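Local coordinates for GTPase-activating protein GYP1 (Saccharomyces cerevisiae, PDB 1FKM) that stimulates GTP hydrolysis by the Ypt/Rab GTPases Ypt1 and Ypt7, supplying an arginine and a glutamine finger in trans through its TBC domain, at residues A[30-43]-A[250-262]. Numbering follows the deposited sequence.
Sequences SWNGIPKIHRPVVW and VIRMWDTYLSETS
Trp-31 and Gly-33, in the type I turn 30-33, press against Thr-256 and Asp-255 of helix 250-261; beyond the turn, helix 39-43 runs beside that helix at 27°, axes 11.4 Å apart. Both segments belong to the all-helical TBC domain of this Rab GAP, away from the catalytic fingers. Asp-255 is the buried hub, its carboxylate taking four bonds. Arg-39 grips Asp-255 in a side-on, nearly coplanar salt bridge, NE to the syn lone pair of OD1 (2.7 Å) and NH2 to OD2, while Ile-251 CG2 lies over one guanidinium face. Trp-43 NE1 meets Asp-255 OD1 almost end-on (2.8 Å), and Ile-34 N reaches OD2 from above the carboxylate plane. An asparagine here would probably leave Arg-39 without this countercharge and turn an NH2 against two of the four donors. With CG anti to its carbonyl carbon (chi1 -85°), Trp-43 enters as a knob among Ile-251, Trp-254, Asp-255 and Leu-258, whose CD1 sits over the pyrrole face. Arg-252 lays its guanidinium over Gly-33 CA; its NE forms a salt bridge with Glu-365. Thr-256 OG1 donates to Trp-31 O (2.7 Å), Thr-256 CG2 rests 3.4 Å from the centroid of the Trp-31 six-membered ring, over its face, and Trp-31 NE1 donates in plane to the anti lone pair of Glu-260 OE1.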
loop_
_atom_site.group_PDB
_atom_site.type_symbol
_atom_site.label_atom_id
_atom_site.label_comp_id
_atom_site.label_asym_id
_atom_site.label_seq_id
_atom_site.Cartn_x
_atom_site.Cartn_y
_atom_site.Cartn_z
ATOM N N SER A 30 14.887 -3.540 7.734
ATOM C CA SER A 30 13.476 -3.602 7.350
ATOM C C SER A 30 13.238 -4.163 5.956
ATOM O O SER A 30 12.169 -4.698 5.681
ATOM C CB SER A 30 12.831 -2.214 7.439
ATOM O OG SER A 30 12.809 -1.735 8.773
ATOM N N TRP A 31 14.232 -4.040 5.078
ATOM C CA TRP A 31 14.108 -4.528 3.707
ATOM C C TRP A 31 13.739 -6.006 3.705
ATOM O O TRP A 31 12.981 -6.474 2.845
ATOM C CB TRP A 31 15.438 -4.344 2.960
ATOM C CG TRP A 31 15.300 -4.067 1.485
ATOM C CD1 TRP A 31 15.345 -2.846 0.873
ATOM C CD2 TRP A 31 15.081 -5.030 0.438
ATOM N NE1 TRP A 31 15.171 -2.987 -0.482
ATOM C CE2 TRP A 31 15.008 -4.314 -0.776
ATOM C CE3 TRP A 31 14.941 -6.423 0.410
ATOM C CZ2 TRP A 31 14.800 -4.947 -2.010
ATOM C CZ3 TRP A 31 14.731 -7.052 -0.819
ATOM C CH2 TRP A 31 14.663 -6.310 -2.010
ATOM N N ASN A 32 14.266 -6.735 4.684
ATOM C CA ASN A 32 14.029 -8.168 4.784
ATOM C C ASN A 32 12.827 -8.561 5.630
ATOM O O ASN A 32 12.697 -9.721 6.008
ATOM C CB ASN A 32 15.285 -8.857 5.327
ATOM C CG ASN A 32 16.528 -8.498 4.535
ATOM O OD1 ASN A 32 16.542 -8.595 3.309
ATOM N ND2 ASN A 32 17.575 -8.076 5.232
ATOM N N GLY A 33 11.956 -7.601 5.930
ATOM C CA GLY A 33 10.778 -7.906 6.720
ATOM C C GLY A 33 10.794 -7.294 8.106
ATOM O O GLY A 33 11.824 -7.271 8.784
ATOM N N ILE A 34 9.638 -6.807 8.535
ATOM C CA ILE A 34 9.506 -6.177 9.839
ATOM C C ILE A 34 8.599 -6.997 10.749
ATOM O O ILE A 34 7.483 -7.350 10.358
ATOM C CB ILE A 34 8.898 -4.759 9.695
ATOM C CG1 ILE A 34 9.780 -3.910 8.772
ATOM C CG2 ILE A 34 8.766 -4.102 11.067
ATOM C CD1 ILE A 34 9.085 -2.650 8.234
ATOM N N PRO A 35 9.071 -7.325 11.969
ATOM C CA PRO A 35 8.273 -8.099 12.925
ATOM C C PRO A 35 6.929 -7.384 13.071
ATOM O O PRO A 35 6.893 -6.158 13.182
ATOM C CB PRO A 35 9.103 -8.018 14.201
ATOM C CG PRO A 35 10.516 -7.976 13.673
ATOM C CD PRO A 35 10.399 -7.004 12.527
ATOM N N LYS A 36 5.834 -8.136 13.082
ATOM C CA LYS A 36 4.516 -7.517 13.176
ATOM C C LYS A 36 4.349 -6.520 14.321
ATOM O O LYS A 36 3.719 -5.477 14.146
ATOM C CB LYS A 36 3.419 -8.589 13.251
ATOM C CG LYS A 36 3.514 -9.540 14.430
ATOM C CD LYS A 36 2.319 -10.485 14.446
ATOM C CE LYS A 36 2.375 -11.466 15.612
ATOM N NZ LYS A 36 3.526 -12.402 15.494
ATOM N N ILE A 37 4.914 -6.809 15.485
ATOM C CA ILE A 37 4.766 -5.887 16.606
ATOM C C ILE A 37 5.409 -4.514 16.337
ATOM O O ILE A 37 4.996 -3.504 16.910
ATOM C CB ILE A 37 5.349 -6.489 17.906
ATOM C CG1 ILE A 37 4.978 -5.600 19.094
ATOM C CG2 ILE A 37 6.865 -6.632 17.795
ATOM C CD1 ILE A 37 5.397 -6.165 20.432
ATOM N N HIS A 38 6.396 -4.472 15.447
ATOM C CA HIS A 38 7.083 -3.216 15.136
ATOM C C HIS A 38 6.578 -2.464 13.913
ATOM O O HIS A 38 6.935 -1.303 13.714
ATOM C CB HIS A 38 8.583 -3.465 14.952
ATOM C CG HIS A 38 9.315 -3.694 16.234
ATOM N ND1 HIS A 38 10.030 -4.844 16.488
ATOM C CD2 HIS A 38 9.437 -2.923 17.339
ATOM C CE1 HIS A 38 10.559 -4.773 17.697
ATOM N NE2 HIS A 38 10.215 -3.616 18.234
ATOM N N ARG A 39 5.752 -3.100 13.092
ATOM C CA ARG A 39 5.283 -2.425 11.886
ATOM C C ARG A 39 4.682 -1.032 12.038
ATOM O O ARG A 39 5.037 -0.126 11.285
ATOM C CB ARG A 39 4.309 -3.313 11.105
ATOM C CG ARG A 39 5.006 -4.407 10.320
ATOM C CD ARG A 39 4.133 -4.933 9.184
ATOM N NE ARG A 39 4.850 -5.918 8.383
ATOM C CZ ARG A 39 4.697 -7.234 8.489
ATOM N NH1 ARG A 39 3.841 -7.744 9.368
ATOM N NH2 ARG A 39 5.405 -8.043 7.714
ATOM N N PRO A 40 3.760 -0.835 12.991
ATOM C CA PRO A 40 3.178 0.503 13.135
ATOM C C PRO A 40 4.234 1.605 13.195
ATOM O O PRO A 40 4.247 2.511 12.360
ATOM C CB PRO A 40 2.380 0.390 14.431
ATOM C CG PRO A 40 1.910 -1.039 14.387
ATOM C CD PRO A 40 3.169 -1.766 13.969
ATOM N N VAL A 41 5.126 1.510 14.174
ATOM C CA VAL A 41 6.177 2.509 14.336
ATOM C C VAL A 41 7.139 2.585 13.151
ATOM O O VAL A 41 7.404 3.670 12.631
ATOM C CB VAL A 41 6.992 2.247 15.615
ATOM C CG1 VAL A 41 8.215 3.153 15.654
ATOM C CG2 VAL A 41 6.121 2.505 16.835
ATOM N N VAL A 42 7.647 1.438 12.716
ATOM C CA VAL A 42 8.604 1.413 11.614
ATOM C C VAL A 42 8.034 1.930 10.302
ATOM O O VAL A 42 8.718 2.646 9.578
ATOM C CB VAL A 42 9.190 -0.008 11.413
ATOM C CG1 VAL A 42 10.181 -0.006 10.250
ATOM C CG2 VAL A 42 9.896 -0.456 12.693
ATOM N N TRP A 43 6.791 1.574 9.981
ATOM C CA TRP A 43 6.189 2.072 8.750
ATOM C C TRP A 43 6.075 3.602 8.794
ATOM O O TRP A 43 6.333 4.281 7.800
ATOM C CB TRP A 43 4.801 1.462 8.543
ATOM C CG TRP A 43 4.814 0.126 7.867
ATOM C CD1 TRP A 43 5.818 -0.813 7.898
ATOM C CD2 TRP A 43 3.747 -0.453 7.104
ATOM N NE1 TRP A 43 5.431 -1.941 7.202
ATOM C CE2 TRP A 43 4.167 -1.745 6.706
ATOM C CE3 TRP A 43 2.475 -0.004 6.719
ATOM C CZ2 TRP A 43 3.361 -2.592 5.945
ATOM C CZ3 TRP A 43 1.667 -0.853 5.957
ATOM C CH2 TRP A 43 2.116 -2.128 5.581
ATOM N N VAL A 250 0.599 -8.737 0.950
ATOM C CA VAL A 250 0.702 -7.315 0.622
ATOM C C VAL A 250 1.435 -6.573 1.747
ATOM O O VAL A 250 2.339 -5.780 1.490
ATOM C CB VAL A 250 -0.701 -6.690 0.417
ATOM C CG1 VAL A 250 -0.594 -5.172 0.307
ATOM C CG2 VAL A 250 -1.343 -7.260 -0.852
ATOM N N ILE A 251 1.047 -6.843 2.992
ATOM C CA ILE A 251 1.680 -6.204 4.143
ATOM C C ILE A 251 3.186 -6.454 4.153
ATOM O O ILE A 251 3.980 -5.527 4.333
ATOM C CB ILE A 251 1.065 -6.714 5.477
ATOM C CG1 ILE A 251 -0.430 -6.381 5.525
ATOM C CG2 ILE A 251 1.783 -6.086 6.663
ATOM C CD1 ILE A 251 -0.733 -4.917 5.354
ATOM N N ARG A 252 3.580 -7.705 3.952
ATOM C CA ARG A 252 4.994 -8.057 3.933
ATOM C C ARG A 252 5.720 -7.344 2.797
ATOM O O ARG A 252 6.837 -6.861 2.972
ATOM C CB ARG A 252 5.164 -9.572 3.799
ATOM C CG ARG A 252 6.601 -10.013 3.556
ATOM C CD ARG A 252 7.546 -9.627 4.690
ATOM N NE ARG A 252 8.913 -10.021 4.351
ATOM C CZ ARG A 252 9.707 -9.337 3.536
ATOM N NH1 ARG A 252 9.282 -8.206 2.982
ATOM N NH2 ARG A 252 10.911 -9.805 3.237
HETATM N N MSE A 253 5.088 -7.280 1.634
HETATM C CA MSE A 253 5.679 -6.595 0.484
HETATM C C MSE A 253 5.946 -5.133 0.808
HETATM O O MSE A 253 6.982 -4.573 0.425
HETATM C CB MSE A 253 4.733 -6.631 -0.715
HETATM C CG MSE A 253 4.526 -7.983 -1.337
HETATM SE SE MSE A 253 3.264 -7.834 -2.793
HETATM C CE MSE A 253 4.253 -6.600 -3.905
ATOM N N TRP A 254 4.996 -4.503 1.492
ATOM C CA TRP A 254 5.155 -3.094 1.843
ATOM C C TRP A 254 6.338 -2.806 2.766
ATOM O O TRP A 254 6.871 -1.698 2.744
ATOM C CB TRP A 254 3.842 -2.540 2.412
ATOM C CG TRP A 254 2.855 -2.224 1.309
ATOM C CD1 TRP A 254 2.691 -2.914 0.138
ATOM C CD2 TRP A 254 1.897 -1.156 1.278
ATOM N NE1 TRP A 254 1.696 -2.343 -0.618
ATOM C CE2 TRP A 254 1.191 -1.264 0.058
ATOM C CE3 TRP A 254 1.567 -0.120 2.162
ATOM C CZ2 TRP A 254 0.171 -0.371 -0.303
ATOM C CZ3 TRP A 254 0.552 0.769 1.802
ATOM C CH2 TRP A 254 -0.130 0.634 0.580
ATOM N N ASP A 255 6.761 -3.784 3.566
ATOM C CA ASP A 255 7.928 -3.572 4.432
ATOM C C ASP A 255 9.089 -3.222 3.500
ATOM O O ASP A 255 9.879 -2.308 3.764
ATOM C CB ASP A 255 8.350 -4.843 5.189
ATOM C CG ASP A 255 7.337 -5.313 6.213
ATOM O OD1 ASP A 255 6.470 -4.529 6.649
ATOM O OD2 ASP A 255 7.436 -6.501 6.601
ATOM N N THR A 256 9.190 -3.980 2.412
ATOM C CA THR A 256 10.256 -3.784 1.443
ATOM C C THR A 256 10.049 -2.549 0.576
ATOM O O THR A 256 11.004 -1.813 0.316
ATOM C CB THR A 256 10.432 -5.031 0.549
ATOM O OG1 THR A 256 10.758 -6.155 1.374
ATOM C CG2 THR A 256 11.563 -4.816 -0.469
ATOM N N TYR A 257 8.818 -2.314 0.124
ATOM C CA TYR A 257 8.557 -1.127 -0.677
ATOM C C TYR A 257 8.917 0.130 0.112
ATOM O O TYR A 257 9.571 1.027 -0.413
ATOM C CB TYR A 257 7.086 -1.056 -1.085
ATOM C CG TYR A 257 6.770 -1.765 -2.381
ATOM C CD1 TYR A 257 7.109 -3.104 -2.573
ATOM C CD2 TYR A 257 6.092 -1.104 -3.406
ATOM C CE1 TYR A 257 6.774 -3.768 -3.756
ATOM C CE2 TYR A 257 5.754 -1.756 -4.587
ATOM C CZ TYR A 257 6.093 -3.086 -4.756
ATOM O OH TYR A 257 5.728 -3.734 -5.914
ATOM N N LEU A 258 8.494 0.192 1.373
ATOM C CA LEU A 258 8.781 1.361 2.204
ATOM C C LEU A 258 10.271 1.497 2.526
ATOM O O LEU A 258 10.786 2.608 2.643
ATOM C CB LEU A 258 7.964 1.303 3.509
ATOM C CG LEU A 258 6.437 1.404 3.354
ATOM C CD1 LEU A 258 5.761 1.189 4.701
ATOM C CD2 LEU A 258 6.060 2.762 2.789
ATOM N N SER A 259 10.962 0.369 2.676
ATOM C CA SER A 259 12.395 0.396 2.971
ATOM C C SER A 259 13.179 0.819 1.734
ATOM O O SER A 259 14.124 1.602 1.824
ATOM C CB SER A 259 12.893 -0.988 3.412
ATOM O OG SER A 259 12.263 -1.432 4.600
ATOM N N GLU A 260 12.780 0.288 0.583
ATOM C CA GLU A 260 13.447 0.579 -0.690
ATOM C C GLU A 260 13.259 2.016 -1.163
ATOM O O GLU A 260 14.182 2.620 -1.706
ATOM C CB GLU A 260 12.942 -0.393 -1.764
ATOM C CG GLU A 260 13.472 -0.169 -3.185
ATOM C CD GLU A 260 14.983 -0.276 -3.292
ATOM O OE1 GLU A 260 15.604 -0.942 -2.434
ATOM O OE2 GLU A 260 15.551 0.294 -4.249
ATOM N N THR A 261 12.070 2.568 -0.950
ATOM C CA THR A 261 11.781 3.926 -1.389
ATOM C C THR A 261 11.973 4.973 -0.298
ATOM O O THR A 261 11.831 6.170 -0.549
ATOM C CB THR A 261 10.341 4.029 -1.922
ATOM O OG1 THR A 261 9.418 3.689 -0.880
ATOM C CG2 THR A 261 10.144 3.078 -3.084
ATOM N N SER A 262 12.300 4.526 0.909
ATOM C CA SER A 262 12.502 5.446 2.024
ATOM C C SER A 262 13.561 6.491 1.691
ATOM O O SER A 262 14.629 6.163 1.175
ATOM C CB SER A 262 12.925 4.674 3.274
ATOM O OG SER A 262 13.092 5.552 4.374
HETATM O O HOH W 1 12.349 -8.881 1.097
HETATM O O HOH W 2 13.247 -11.811 4.304
#